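Local atomic coordinates of hypothetical protein AF1432 (Archaeoglobus fulgidus, PDB entry 1YNB), a protein that probably removes the 5'-phosphate from 2'-deoxyribonucleoside monophosphates as a metal-dependent phosphohydrolase of the HD-domain family. Residues G18-S26 and P36-F44; F73-T81 and C94-L104. One frame throughout, in Å; residues are numbered along the deposited sequence.

Contact 1 (G18-S26 and P36-F44); sequences GSLKLTPRS and PESVAEHNF. Unlike the reference sequence in segment 36-44: Asn43 (reference Ser).
Three backbone hydrogen bonds tie the 18-26 loop to the start of the helix that opens at Val39. Ala40 N reaches Leu20 O at 3.1 Å, Val39 N points nearly straight down the carbonyl of Thr23 with N to O 2.8 Å, and Arg25 N binds Glu37 O. Val39 N and Ala40 N, at the first turn of the helix, are taken up by carbonyls of the loop. Pro24 and Ser38 make a single beta bridge. Ser38 is the N-cap, and with Glu41 it forms a capping box: Glu41 N donates to Ser38 OG and Ser38 N to Glu41 OE1. Ser38 OG also hydrogen-bonds Glu41 of the second subunit, so the cap lies at the dimer interface.

Arg25 carries most of the side-chain contact. Its chain bends at chi2 (-87°) and chi3 (-75°), which folds the guanidinium flat onto one face of the His42 ring, centres 3.4 Å apart and planes at 3°. At the guanidinium edge, NE forms a salt bridge of 2.9 Å with Glu37 OE1; Glu37 OE1 lies in the guanidinium plane, while NE comes to it from above the carboxylate plane. A water joins Arg25 NH2 to the same OE1, which Trp28 also binds. Beside this, Leu20 CD2 packs on Val39 CG1 at 3.8 Å, and Thr23 CG2 lies against Val39 CG2.

His42 belongs to a probable HD-type metal site, though no metal is bound here; ND1 bonds to Glu127 and NE2 weakly to Asp124. The stacked arginine braces one face of a ring that these bonds also hold, while Glu37 probably offsets part of the arginine's positive charge.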
ATOM      1  N   GLY A  18      -9.888 -13.885   0.391  1.00 16.46           N
ATOM      2  CA  GLY A  18      -9.256 -12.961  -0.550  1.00 17.96           C
ATOM      3  C   GLY A  18     -10.308 -12.124  -1.272  1.00 17.63           C
ATOM      4  O   GLY A  18      -9.994 -11.021  -1.747  1.00 16.79           O
ATOM      5  N   SER A  19     -11.547 -12.596  -1.366  1.00 16.87           N
ATOM      6  CA  SER A  19     -12.592 -11.750  -2.011  1.00 16.26           C
ATOM      7  C   SER A  19     -12.840 -10.465  -1.203  1.00 17.86           C
ATOM      8  O   SER A  19     -13.411  -9.510  -1.717  1.00 19.69           O
ATOM      9  CB  SER A  19     -13.912 -12.512  -2.203  1.00 18.90           C
ATOM     10  OG  SER A  19     -14.630 -12.625  -0.990  1.00 20.97           O
ATOM     11  N   LEU A  20     -12.413 -10.405   0.054  1.00 16.86           N
ATOM     12  CA  LEU A  20     -12.580  -9.167   0.790  1.00 16.48           C
ATOM     13  C   LEU A  20     -11.632  -8.074   0.276  1.00 14.32           C
ATOM     14  O   LEU A  20     -11.840  -6.894   0.593  1.00 12.95           O
ATOM     15  CB  LEU A  20     -12.367  -9.371   2.289  1.00 19.29           C
ATOM     16  CG  LEU A  20     -13.532 -10.176   2.901  1.00 24.11           C
ATOM     17  CD1 LEU A  20     -13.204 -10.505   4.341  1.00 25.14           C
ATOM     18  CD2 LEU A  20     -14.825  -9.359   2.828  1.00 22.53           C
ATOM     19  N   LYS A  21     -10.618  -8.453  -0.511  1.00 15.00           N
ATOM     20  CA  LYS A  21      -9.714  -7.438  -1.084  1.00 16.20           C
ATOM     21  C   LYS A  21     -10.457  -6.866  -2.304  1.00 18.15           C
ATOM     22  O   LYS A  21     -10.045  -5.856  -2.864  1.00 18.48           O
ATOM     23  CB  LYS A  21      -8.419  -8.011  -1.664  1.00 16.08           C
ATOM     24  CG  LYS A  21      -7.620  -8.971  -0.768  1.00 16.61           C
ATOM     25  CD  LYS A  21      -6.282  -9.343  -1.494  1.00 19.20           C
ATOM     26  CE  LYS A  21      -5.351 -10.220  -0.624  1.00 21.75           C
ATOM     27  NZ  LYS A  21      -4.129 -10.598  -1.414  1.00 17.50           N
ATOM     28  N   LEU A  22     -11.526  -7.539  -2.702  1.00 17.56           N
ATOM     29  CA  LEU A  22     -12.295  -7.166  -3.881  1.00 20.86           C
ATOM     30  C   LEU A  22     -13.705  -6.706  -3.490  1.00 22.90           C
ATOM     31  O   LEU A  22     -14.585  -6.656  -4.326  1.00 24.73           O
ATOM     32  CB  LEU A  22     -12.424  -8.387  -4.794  1.00 22.19           C
ATOM     33  CG  LEU A  22     -11.101  -9.070  -5.154  1.00 24.39           C
ATOM     34  CD1 LEU A  22     -11.339 -10.449  -5.809  1.00 23.14           C
ATOM     35  CD2 LEU A  22     -10.324  -8.121  -6.045  1.00 22.23           C
ATOM     36  N   THR A  23     -13.937  -6.440  -2.207  1.00 20.90           N
ATOM     37  CA  THR A  23     -15.244  -5.981  -1.748  1.00 20.44           C
ATOM     38  C   THR A  23     -15.068  -4.526  -1.269  1.00 20.21           C
ATOM     39  O   THR A  23     -14.409  -4.256  -0.265  1.00 18.67           O
ATOM     40  CB  THR A  23     -15.746  -6.843  -0.545  1.00 22.27           C
ATOM     41  OG1 THR A  23     -15.862  -8.213  -0.945  1.00 21.88           O
ATOM     42  CG2 THR A  23     -17.084  -6.348  -0.071  1.00 25.55           C
ATOM     43  N   PRO A  24     -15.647  -3.555  -1.988  1.00 19.61           N
ATOM     44  CA  PRO A  24     -15.461  -2.186  -1.504  1.00 18.87           C
ATOM     45  C   PRO A  24     -16.186  -1.884  -0.199  1.00 18.44           C
ATOM     46  O   PRO A  24     -17.218  -2.506   0.100  1.00 19.03           O
ATOM     47  CB  PRO A  24     -16.019  -1.317  -2.657  1.00 21.82           C
ATOM     48  CG  PRO A  24     -17.047  -2.164  -3.237  1.00 19.03           C
ATOM     49  CD  PRO A  24     -16.466  -3.596  -3.220  1.00 21.15           C
ATOM     50  N   ARG A  25     -15.635  -0.945   0.572  1.00 16.27           N
ATOM     51  CA  ARG A  25     -16.300  -0.425   1.762  1.00 15.30           C
ATOM     52  C   ARG A  25     -17.316   0.509   1.042  1.00 18.07           C
ATOM     53  O   ARG A  25     -16.971   1.590   0.586  1.00 18.71           O
ATOM     54  CB  ARG A  25     -15.289   0.324   2.608  1.00 13.25           C
ATOM     55  CG  ARG A  25     -14.457  -0.741   3.439  1.00 11.78           C
ATOM     56  CD  ARG A  25     -15.237  -1.026   4.770  1.00 11.80           C
ATOM     57  NE  ARG A  25     -15.075   0.103   5.669  1.00 13.51           N
ATOM     58  CZ  ARG A  25     -15.695   0.182   6.856  1.00 16.58           C
ATOM     59  NH1 ARG A  25     -16.499  -0.817   7.215  1.00 18.12           N
ATOM     60  NH2 ARG A  25     -15.529   1.220   7.651  1.00 15.00           N
ATOM     61  N   SER A  26     -18.565   0.041   0.976  1.00 18.18           N
ATOM     62  CA  SER A  26     -19.619   0.695   0.183  1.00 19.41           C
ATOM     63  C   SER A  26     -20.126   2.069   0.489  1.00 18.62           C
ATOM     64  O   SER A  26     -20.614   2.747  -0.450  1.00 19.42           O
ATOM     65  CB  SER A  26     -20.838  -0.241   0.083  1.00 18.90           C
ATOM     66  OG  SER A  26     -21.399  -0.421   1.381  1.00 25.19           O
ATOM     67  N   PRO A  36     -12.471   3.214  -3.471  1.00 18.63           N
ATOM     68  CA  PRO A  36     -12.340   3.338  -2.028  1.00 15.54           C
ATOM     69  C   PRO A  36     -11.610   2.140  -1.407  1.00 12.22           C
ATOM     70  O   PRO A  36     -11.403   1.140  -2.053  1.00 12.95           O
ATOM     71  CB  PRO A  36     -13.786   3.385  -1.567  1.00 15.30           C
ATOM     72  CG  PRO A  36     -14.424   2.446  -2.492  1.00 16.29           C
ATOM     73  CD  PRO A  36     -13.833   2.791  -3.850  1.00 17.79           C
ATOM     74  N   GLU A  37     -11.296   2.256  -0.119  1.00 15.10           N
ATOM     75  CA  GLU A  37     -10.663   1.136   0.599  1.00 12.94           C
ATOM     76  C   GLU A  37     -11.553  -0.115   0.448  1.00 14.69           C
ATOM     77  O   GLU A  37     -12.783  -0.022   0.251  1.00 14.84           O
ATOM     78  CB  GLU A  37     -10.550   1.501   2.087  1.00 14.02           C
ATOM     79  CG  GLU A  37     -11.812   2.161   2.659  1.00 13.00           C
ATOM     80  CD  GLU A  37     -12.126   1.724   4.100  1.00 16.02           C
ATOM     81  OE1 GLU A  37     -13.231   2.059   4.580  1.00 15.92           O
ATOM     82  OE2 GLU A  37     -11.245   1.077   4.736  1.00 15.12           O
ATOM     83  N   SER A  38     -10.948  -1.295   0.572  1.00 11.60           N
ATOM     84  CA  SER A  38     -11.677  -2.561   0.478  1.00 13.36           C
ATOM     85  C   SER A  38     -12.006  -2.968   1.938  1.00 14.75           C
ATOM     86  O   SER A  38     -11.448  -2.404   2.898  1.00 15.41           O
ATOM     87  CB  SER A  38     -10.806  -3.660  -0.179  1.00 14.96           C
ATOM     88  OG  SER A  38      -9.664  -3.933   0.623  1.00 16.08           O
ATOM     89  N   VAL A  39     -12.912  -3.914   2.093  1.00 15.45           N
ATOM     90  CA  VAL A  39     -13.249  -4.388   3.449  1.00 16.74           C
ATOM     91  C   VAL A  39     -11.955  -4.950   4.097  1.00 16.07           C
ATOM     92  O   VAL A  39     -11.668  -4.691   5.266  1.00 16.84           O
ATOM     93  CB  VAL A  39     -14.331  -5.456   3.363  1.00 17.88           C
ATOM     94  CG1 VAL A  39     -14.556  -6.096   4.779  1.00 19.14           C
ATOM     95  CG2 VAL A  39     -15.630  -4.799   2.894  1.00 20.20           C
ATOM     96  N   ALA A  40     -11.186  -5.712   3.328  1.00 17.18           N
ATOM     97  CA  ALA A  40      -9.864  -6.197   3.780  1.00 15.28           C
ATOM     98  C   ALA A  40      -8.976  -5.074   4.370  1.00 17.88           C
ATOM     99  O   ALA A  40      -8.353  -5.253   5.439  1.00 15.41           O
ATOM    100  CB  ALA A  40      -9.118  -6.874   2.583  1.00 15.86           C
ATOM    101  N   GLU A  41      -8.861  -3.924   3.677  1.00 14.47           N
ATOM    102  CA  GLU A  41      -8.057  -2.825   4.186  1.00 15.71           C
ATOM    103  C   GLU A  41      -8.625  -2.231   5.490  1.00 14.72           C
ATOM    104  O   GLU A  41      -7.869  -1.854   6.393  1.00 13.79           O
ATOM    105  CB  GLU A  41      -7.920  -1.747   3.096  1.00 15.20           C
ATOM    106  CG  GLU A  41      -7.012  -2.263   1.950  1.00 13.58           C
ATOM    107  CD  GLU A  41      -7.085  -1.409   0.691  1.00 19.39           C
ATOM    108  OE1 GLU A  41      -8.134  -0.756   0.479  1.00 16.26           O
ATOM    109  OE2 GLU A  41      -6.109  -1.422  -0.087  1.00 16.53           O
ATOM    110  N   HIS A  42      -9.958  -2.109   5.569  1.00 14.95           N
ATOM    111  CA  HIS A  42     -10.605  -1.626   6.803  1.00 16.58           C
ATOM    112  C   HIS A  42     -10.230  -2.591   7.987  1.00 17.62           C
ATOM    113  O   HIS A  42      -9.824  -2.132   9.045  1.00 18.45           O
ATOM    114  CB  HIS A  42     -12.136  -1.620   6.620  1.00 14.39           C
ATOM    115  CG  HIS A  42     -12.909  -1.515   7.901  1.00 12.35           C
ATOM    116  ND1 HIS A  42     -12.782  -0.451   8.758  1.00 13.20           N
ATOM    117  CD2 HIS A  42     -13.810  -2.357   8.468  1.00 15.43           C
ATOM    118  CE1 HIS A  42     -13.575  -0.632   9.806  1.00 15.90           C
ATOM    119  NE2 HIS A  42     -14.211  -1.779   9.653  1.00 14.55           N
ATOM    120  N   ASN A  43     -10.375  -3.900   7.777  1.00 19.67           N
ATOM    121  CA  ASN A  43     -10.086  -4.915   8.833  1.00 19.77           C
ATOM    122  C   ASN A  43      -8.618  -4.891   9.240  1.00 20.43           C
ATOM    123  O   ASN A  43      -8.266  -5.075  10.419  1.00 20.00           O
ATOM    124  CB  ASN A  43     -10.398  -6.310   8.324  1.00 19.65           C
ATOM    125  CG  ASN A  43     -11.855  -6.504   8.005  1.00 21.36           C
ATOM    126  OD1 ASN A  43     -12.198  -7.306   7.129  1.00 25.68           O
ATOM    127  ND2 ASN A  43     -12.730  -5.799   8.719  1.00 23.81           N
ATOM    128  N   PHE A  44      -7.750  -4.711   8.252  1.00 17.41           N
ATOM    129  CA  PHE A  44      -6.325  -4.618   8.514  1.00 16.64           C
ATOM    130  C   PHE A  44      -6.042  -3.540   9.526  1.00 18.49           C
ATOM    131  O   PHE A  44      -5.419  -3.793  10.570  1.00 18.10           O
ATOM    132  CB  PHE A  44      -5.551  -4.295   7.206  1.00 15.36           C
ATOM    133  CG  PHE A  44      -4.111  -3.887   7.422  1.00 17.30           C
ATOM    134  CD1 PHE A  44      -3.131  -4.853   7.776  1.00 16.38           C
ATOM    135  CD2 PHE A  44      -3.717  -2.541   7.293  1.00 18.73           C
ATOM    136  CE1 PHE A  44      -1.824  -4.470   7.992  1.00 18.07           C
ATOM    137  CE2 PHE A  44      -2.380  -2.151   7.516  1.00 18.64           C
ATOM    138  CZ  PHE A  44      -1.427  -3.141   7.872  1.00 17.50           C
TER
HETATM  139  O   HOH W   1     -13.235   2.899   7.086  1.00 18.48           O

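Contact 2 (F73-T81 and C94-L104); sequences FHDLHEART and CDEEGAREEQL
Part of the HD domain, this contact packs helix 96-103 against the successive turns that carry the His74-Asp75 pair, the probable HD dyad, and lead into helix 78-81. Gln103 makes the one direct hydrogen bond between the segments: with CG anti to the backbone N (chi1 -173°) and the chain extended beyond it, NE2 reaches Leu76 O at 2.8 Å. Ala79 N approaches that oxygen from the opposite face of the carbonyl, so two donors grip it. NE2 also binds Glu16, which pairs with Arg80 NE. An alanine in place of Gln103 would probably leave Leu76 O with Ala79 N alone from this pair of donors and open a gap beside the Arg80 side chain.

The Arg80 guanidinium lies with one face over Gln103 CA. One turn back toward the N terminus of the helix, Ala99 CB touches both His77 CB, at 3.7 Å, and Thr81 CG2. Thr81 CG2 also meets Cys94 SG at 3.6 Å. A water bridges Phe73 O to Arg100 NH1, weakly on the arginine side. Glu96, extended from its backbone, lays its carboxylate nearly parallel to the His77 ring, planes 8° apart, and makes a CH-pi contact with CG 3.4 Å from the centroid of the His77 ring, over its face.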
ATOM      1  N   PHE A  73     -11.524 -11.081  11.894  1.00 27.59           N
ATOM      2  CA  PHE A  73     -12.687 -11.914  11.586  1.00 29.10           C
ATOM      3  C   PHE A  73     -14.022 -11.181  11.666  1.00 30.35           C
ATOM      4  O   PHE A  73     -15.075 -11.751  11.347  1.00 30.64           O
ATOM      5  CB  PHE A  73     -12.737 -13.112  12.550  1.00 30.45           C
ATOM      6  CG  PHE A  73     -11.747 -14.186  12.225  1.00 30.70           C
ATOM      7  CD1 PHE A  73     -12.084 -15.209  11.326  1.00 32.42           C
ATOM      8  CD2 PHE A  73     -10.457 -14.134  12.729  1.00 30.22           C
ATOM      9  CE1 PHE A  73     -11.124 -16.167  10.933  1.00 32.86           C
ATOM     10  CE2 PHE A  73      -9.485 -15.087  12.349  1.00 32.46           C
ATOM     11  CZ  PHE A  73      -9.823 -16.100  11.447  1.00 31.80           C
ATOM     12  N   HIS A  74     -13.984  -9.925  12.084  1.00 31.57           N
ATOM     13  CA  HIS A  74     -15.190  -9.140  12.282  1.00 33.87           C
ATOM     14  C   HIS A  74     -16.176  -9.048  11.119  1.00 34.20           C
ATOM     15  O   HIS A  74     -17.364  -9.293  11.295  1.00 34.84           O
ATOM     16  CB  HIS A  74     -14.806  -7.740  12.767  1.00 36.15           C
ATOM     17  CG  HIS A  74     -15.949  -6.968  13.345  1.00 38.98           C
ATOM     18  ND1 HIS A  74     -16.032  -5.591  13.274  1.00 38.98           N
ATOM     19  CD2 HIS A  74     -17.042  -7.378  14.031  1.00 39.09           C
ATOM     20  CE1 HIS A  74     -17.128  -5.188  13.892  1.00 41.21           C
ATOM     21  NE2 HIS A  74     -17.759  -6.253  14.359  1.00 39.65           N
ATOM     22  N   ASP A  75     -15.726  -8.715   9.919  1.00 33.99           N
ATOM     23  CA  ASP A  75     -16.706  -8.633   8.832  1.00 34.87           C
ATOM     24  C   ASP A  75     -16.543  -9.773   7.880  1.00 33.99           C
ATOM     25  O   ASP A  75     -17.026  -9.713   6.768  1.00 34.77           O
ATOM     26  CB  ASP A  75     -16.534  -7.326   8.046  1.00 35.58           C
ATOM     27  CG  ASP A  75     -16.472  -6.134   8.937  1.00 36.67           C
ATOM     28  OD1 ASP A  75     -17.294  -6.064   9.885  1.00 37.90           O
ATOM     29  OD2 ASP A  75     -15.601  -5.272   8.692  1.00 36.32           O
ATOM     30  N   LEU A  76     -15.886 -10.840   8.318  1.00 32.92           N
ATOM     31  CA  LEU A  76     -15.618 -11.916   7.407  1.00 32.54           C
ATOM     32  C   LEU A  76     -16.804 -12.381   6.596  1.00 32.24           C
ATOM     33  O   LEU A  76     -16.677 -12.673   5.403  1.00 33.40           O
ATOM     34  CB  LEU A  76     -14.976 -13.077   8.162  1.00 32.96           C
ATOM     35  CG  LEU A  76     -13.740 -13.577   7.419  1.00 34.41           C
ATOM     36  CD1 LEU A  76     -12.805 -12.398   7.102  1.00 33.59           C
ATOM     37  CD2 LEU A  76     -13.009 -14.621   8.266  1.00 35.67           C
ATOM     38  N   HIS A  77     -17.964 -12.448   7.224  1.00 30.84           N
ATOM     39  CA  HIS A  77     -19.148 -12.904   6.501  1.00 32.27           C
ATOM     40  C   HIS A  77     -19.498 -11.974   5.333  1.00 29.87           C
ATOM     41  O   HIS A  77     -20.195 -12.387   4.423  1.00 30.95           O
ATOM     42  CB  HIS A  77     -20.337 -13.011   7.460  1.00 33.74           C
ATOM     43  CG  HIS A  77     -20.699 -11.710   8.090  1.00 34.95           C
ATOM     44  ND1 HIS A  77     -21.636 -10.857   7.543  1.00 37.63           N
ATOM     45  CD2 HIS A  77     -20.156 -11.051   9.138  1.00 35.01           C
ATOM     46  CE1 HIS A  77     -21.646  -9.725   8.223  1.00 35.25           C
ATOM     47  NE2 HIS A  77     -20.755  -9.814   9.193  1.00 36.44           N
ATOM     48  N   GLU A  78     -19.018 -10.731   5.354  1.00 28.58           N
ATOM     49  CA  GLU A  78     -19.335  -9.802   4.253  1.00 29.47           C
ATOM     50  C   GLU A  78     -18.794 -10.299   2.896  1.00 29.43           C
ATOM     51  O   GLU A  78     -19.150  -9.767   1.816  1.00 29.78           O
ATOM     52  CB  GLU A  78     -18.809  -8.400   4.575  1.00 29.62           C
ATOM     53  CG  GLU A  78     -19.552  -7.746   5.750  1.00 31.38           C
ATOM     54  CD  GLU A  78     -19.104  -6.322   6.034  1.00 32.06           C
ATOM     55  OE1 GLU A  78     -18.066  -5.884   5.488  1.00 31.49           O
ATOM     56  OE2 GLU A  78     -19.784  -5.630   6.829  1.00 32.65           O
ATOM     57  N   ALA A  79     -17.948 -11.324   2.949  1.00 29.44           N
ATOM     58  CA  ALA A  79     -17.403 -11.921   1.731  1.00 30.54           C
ATOM     59  C   ALA A  79     -18.585 -12.462   0.948  1.00 31.75           C
ATOM     60  O   ALA A  79     -18.555 -12.520  -0.281  1.00 31.26           O
ATOM     61  CB  ALA A  79     -16.457 -13.060   2.069  1.00 30.01           C
ATOM     62  N   ARG A  80     -19.613 -12.876   1.689  1.00 32.47           N
ATOM     63  CA  ARG A  80     -20.843 -13.406   1.104  1.00 34.45           C
ATOM     64  C   ARG A  80     -21.989 -12.402   1.153  1.00 36.18           C
ATOM     65  O   ARG A  80     -22.859 -12.414   0.286  1.00 37.93           O
ATOM     66  CB  ARG A  80     -21.285 -14.675   1.852  1.00 34.21           C
ATOM     67  CG  ARG A  80     -20.303 -15.823   1.739  1.00 32.21           C
ATOM     68  CD  ARG A  80     -20.600 -16.965   2.756  1.00 32.27           C
ATOM     69  NE  ARG A  80     -19.522 -17.953   2.701  1.00 31.28           N
ATOM     70  CZ  ARG A  80     -19.688 -19.269   2.653  1.00 31.97           C
ATOM     71  NH1 ARG A  80     -20.909 -19.794   2.670  1.00 33.54           N
ATOM     72  NH2 ARG A  80     -18.625 -20.060   2.511  1.00 31.05           N
ATOM     73  N   THR A  81     -22.004 -11.532   2.154  1.00 37.30           N
ATOM     74  CA  THR A  81     -23.132 -10.598   2.286  1.00 38.33           C
ATOM     75  C   THR A  81     -22.928  -9.176   1.798  1.00 38.93           C
ATOM     76  O   THR A  81     -23.898  -8.423   1.681  1.00 39.88           O
ATOM     77  CB  THR A  81     -23.603 -10.493   3.752  1.00 37.83           C
ATOM     78  OG1 THR A  81     -22.657  -9.726   4.504  1.00 37.80           O
ATOM     79  CG2 THR A  81     -23.714 -11.884   4.375  1.00 39.66           C
ATOM     80  N   CYS A  94     -29.931  -9.010   6.952  1.00 49.10           N
ATOM     81  CA  CYS A  94     -28.974 -10.066   6.687  1.00 49.16           C
ATOM     82  C   CYS A  94     -28.810 -11.089   7.809  1.00 49.08           C
ATOM     83  O   CYS A  94     -28.741 -10.738   8.988  1.00 49.56           O
ATOM     84  CB  CYS A  94     -27.628  -9.414   6.373  1.00 49.46           C
ATOM     85  SG  CYS A  94     -26.234 -10.494   6.538  1.00 50.66           S
ATOM     86  N   ASP A  95     -28.752 -12.361   7.442  1.00 48.50           N
ATOM     87  CA  ASP A  95     -28.558 -13.397   8.440  1.00 48.08           C
ATOM     88  C   ASP A  95     -27.054 -13.600   8.613  1.00 47.72           C
ATOM     89  O   ASP A  95     -26.459 -14.527   8.063  1.00 46.75           O
ATOM     90  CB  ASP A  95     -29.238 -14.687   7.998  1.00 48.24           C
ATOM     91  CG  ASP A  95     -28.856 -15.877   8.858  1.00 47.96           C
ATOM     92  OD1 ASP A  95     -28.571 -15.699  10.063  1.00 47.27           O
ATOM     93  OD2 ASP A  95     -28.860 -16.999   8.316  1.00 48.32           O
ATOM     94  N   GLU A  96     -26.456 -12.705   9.390  1.00 48.16           N
ATOM     95  CA  GLU A  96     -25.029 -12.718   9.655  1.00 48.99           C
ATOM     96  C   GLU A  96     -24.525 -14.006  10.310  1.00 49.41           C
ATOM     97  O   GLU A  96     -23.493 -14.552   9.904  1.00 48.72           O
ATOM     98  CB  GLU A  96     -24.674 -11.520  10.529  1.00 50.45           C
ATOM     99  CG  GLU A  96     -23.198 -11.396  10.856  1.00 52.33           C
ATOM    100  CD  GLU A  96     -22.904 -10.206  11.748  1.00 53.73           C
ATOM    101  OE1 GLU A  96     -23.461  -9.109  11.469  1.00 53.97           O
ATOM    102  OE2 GLU A  96     -22.112 -10.364  12.714  1.00 54.91           O
ATOM    103  N   GLU A  97     -25.247 -14.492  11.318  1.00 49.34           N
ATOM    104  CA  GLU A  97     -24.829 -15.712  12.008  1.00 48.18           C
ATOM    105  C   GLU A  97     -24.900 -16.877  11.020  1.00 46.67           C
ATOM    106  O   GLU A  97     -24.026 -17.745  11.003  1.00 45.69           O
ATOM    107  CB  GLU A  97     -25.721 -15.958  13.236  1.00 50.73           C
ATOM    108  CG  GLU A  97     -25.219 -17.059  14.191  1.00 53.21           C
ATOM    109  CD  GLU A  97     -23.725 -16.947  14.520  1.00 55.00           C
ATOM    110  OE1 GLU A  97     -22.893 -17.471  13.733  1.00 54.24           O
ATOM    111  OE2 GLU A  97     -23.391 -16.330  15.565  1.00 56.54           O
ATOM    112  N   GLY A  98     -25.937 -16.893  10.191  1.00 45.34           N
ATOM    113  CA  GLY A  98     -26.041 -17.947   9.196  1.00 44.41           C
ATOM    114  C   GLY A  98     -24.828 -17.894   8.271  1.00 43.97           C
ATOM    115  O   GLY A  98     -24.184 -18.911   8.006  1.00 43.51           O
ATOM    116  N   ALA A  99     -24.507 -16.697   7.785  1.00 43.54           N
ATOM    117  CA  ALA A  99     -23.368 -16.514   6.889  1.00 42.66           C
ATOM    118  C   ALA A  99     -22.087 -16.983   7.551  1.00 42.32           C
ATOM    119  O   ALA A  99     -21.334 -17.764   6.973  1.00 41.46           O
ATOM    120  CB  ALA A  99     -23.238 -15.042   6.489  1.00 42.47           C
ATOM    121  N   ARG A 100     -21.840 -16.510   8.768  1.00 43.43           N
ATOM    122  CA  ARG A 100     -20.626 -16.894   9.492  1.00 45.56           C
ATOM    123  C   ARG A 100     -20.551 -18.394   9.757  1.00 45.69           C
ATOM    124  O   ARG A 100     -19.487 -19.018   9.644  1.00 45.37           O
ATOM    125  CB  ARG A 100     -20.534 -16.160  10.829  1.00 47.10           C
ATOM    126  CG  ARG A 100     -19.399 -16.691  11.694  1.00 50.11           C
ATOM    127  CD  ARG A 100     -18.585 -15.579  12.296  1.00 52.34           C
ATOM    128  NE  ARG A 100     -19.108 -15.109  13.572  1.00 54.82           N
ATOM    129  CZ  ARG A 100     -18.682 -13.999  14.177  1.00 57.36           C
ATOM    130  NH1 ARG A 100     -17.733 -13.250  13.610  1.00 57.62           N
ATOM    131  NH2 ARG A 100     -19.184 -13.639  15.358  1.00 57.23           N
ATOM    132  N   GLU A 101     -21.696 -18.958  10.119  1.00 45.80           N
ATOM    133  CA  GLU A 101     -21.789 -20.382  10.416  1.00 47.37           C
ATOM    134  C   GLU A 101     -21.192 -21.196   9.276  1.00 45.90           C
ATOM    135  O   GLU A 101     -20.183 -21.902   9.444  1.00 45.24           O
ATOM    136  CB  GLU A 101     -23.259 -20.779  10.605  1.00 49.17           C
ATOM    137  CG  GLU A 101     -23.439 -21.944  11.549  1.00 52.93           C
ATOM    138  CD  GLU A 101     -22.984 -21.585  12.949  1.00 55.62           C
ATOM    139  OE1 GLU A 101     -23.701 -20.787  13.610  1.00 55.75           O
ATOM    140  OE2 GLU A 101     -21.903 -22.082  13.376  1.00 56.66           O
ATOM    141  N   GLU A 102     -21.833 -21.080   8.117  1.00 44.78           N
ATOM    142  CA  GLU A 102     -21.428 -21.788   6.915  1.00 43.55           C
ATOM    143  C   GLU A 102     -20.013 -21.419   6.491  1.00 42.44           C
ATOM    144  O   GLU A 102     -19.237 -22.279   6.073  1.00 41.78           O
ATOM    145  CB  GLU A 102     -22.409 -21.485   5.789  1.00 44.63           C
ATOM    146  CG  GLU A 102     -23.844 -21.447   6.242  1.00 46.23           C
ATOM    147  CD  GLU A 102     -24.815 -21.601   5.099  1.00 47.06           C
ATOM    148  OE1 GLU A 102     -24.526 -21.089   3.993  1.00 47.59           O
ATOM    149  OE2 GLU A 102     -25.877 -22.232   5.306  1.00 48.77           O
ATOM    150  N   GLN A 103     -19.668 -20.141   6.609  1.00 40.49           N
ATOM    151  CA  GLN A 103     -18.340 -19.707   6.225  1.00 39.36           C
ATOM    152  C   GLN A 103     -17.255 -20.380   7.062  1.00 39.83           C
ATOM    153  O   GLN A 103     -16.213 -20.772   6.532  1.00 39.75           O
ATOM    154  CB  GLN A 103     -18.234 -18.193   6.349  1.00 39.07           C
ATOM    155  CG  GLN A 103     -16.957 -17.608   5.814  1.00 37.14           C
ATOM    156  CD  GLN A 103     -16.935 -16.095   5.977  1.00 38.16           C
ATOM    157  OE1 GLN A 103     -17.123 -15.575   7.088  1.00 35.73           O
ATOM    158  NE2 GLN A 103     -16.711 -15.376   4.870  1.00 35.64           N
ATOM    159  N   LEU A 104     -17.500 -20.552   8.361  1.00 40.24           N
ATOM    160  CA  LEU A 104     -16.490 -21.168   9.230  1.00 40.56           C
ATOM    161  C   LEU A 104     -16.679 -22.654   9.507  1.00 42.66           C
ATOM    162  O   LEU A 104     -16.068 -23.198  10.436  1.00 43.25           O
ATOM    163  CB  LEU A 104     -16.413 -20.414  10.556  1.00 38.50           C
ATOM    164  CG  LEU A 104     -15.956 -18.959  10.401  1.00 39.04           C
ATOM    165  CD1 LEU A 104     -16.059 -18.259  11.722  1.00 37.50           C
ATOM    166  CD2 LEU A 104     -14.524 -18.909   9.879  1.00 38.30           C
TER
HETATM  167  O   HOH W   2     -15.421 -14.827  11.713  1.00 49.27           O

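In the fold
From the N terminus, helix 8-18 runs into the 18-26 loop, and contact 1 closes the short excursion from there to the start of helix 39-56. The chain then passes through helix 61-73, and contact 2 closes a second irregular loop, between residues 81 and 94, by bringing helix 96-103 back onto 73-81. The two closures follow in series, neither nested nor crossed, with centres about 15 Å apart. They nevertheless touch: Asn43 ND2 probably hydrogen-bonds Asp75 OD2 at 2.9 Å, and Leu20 packs on Leu76. The seam brings His42 beside Asp75 in the probable metal site, and both contacts also touch the second subunit.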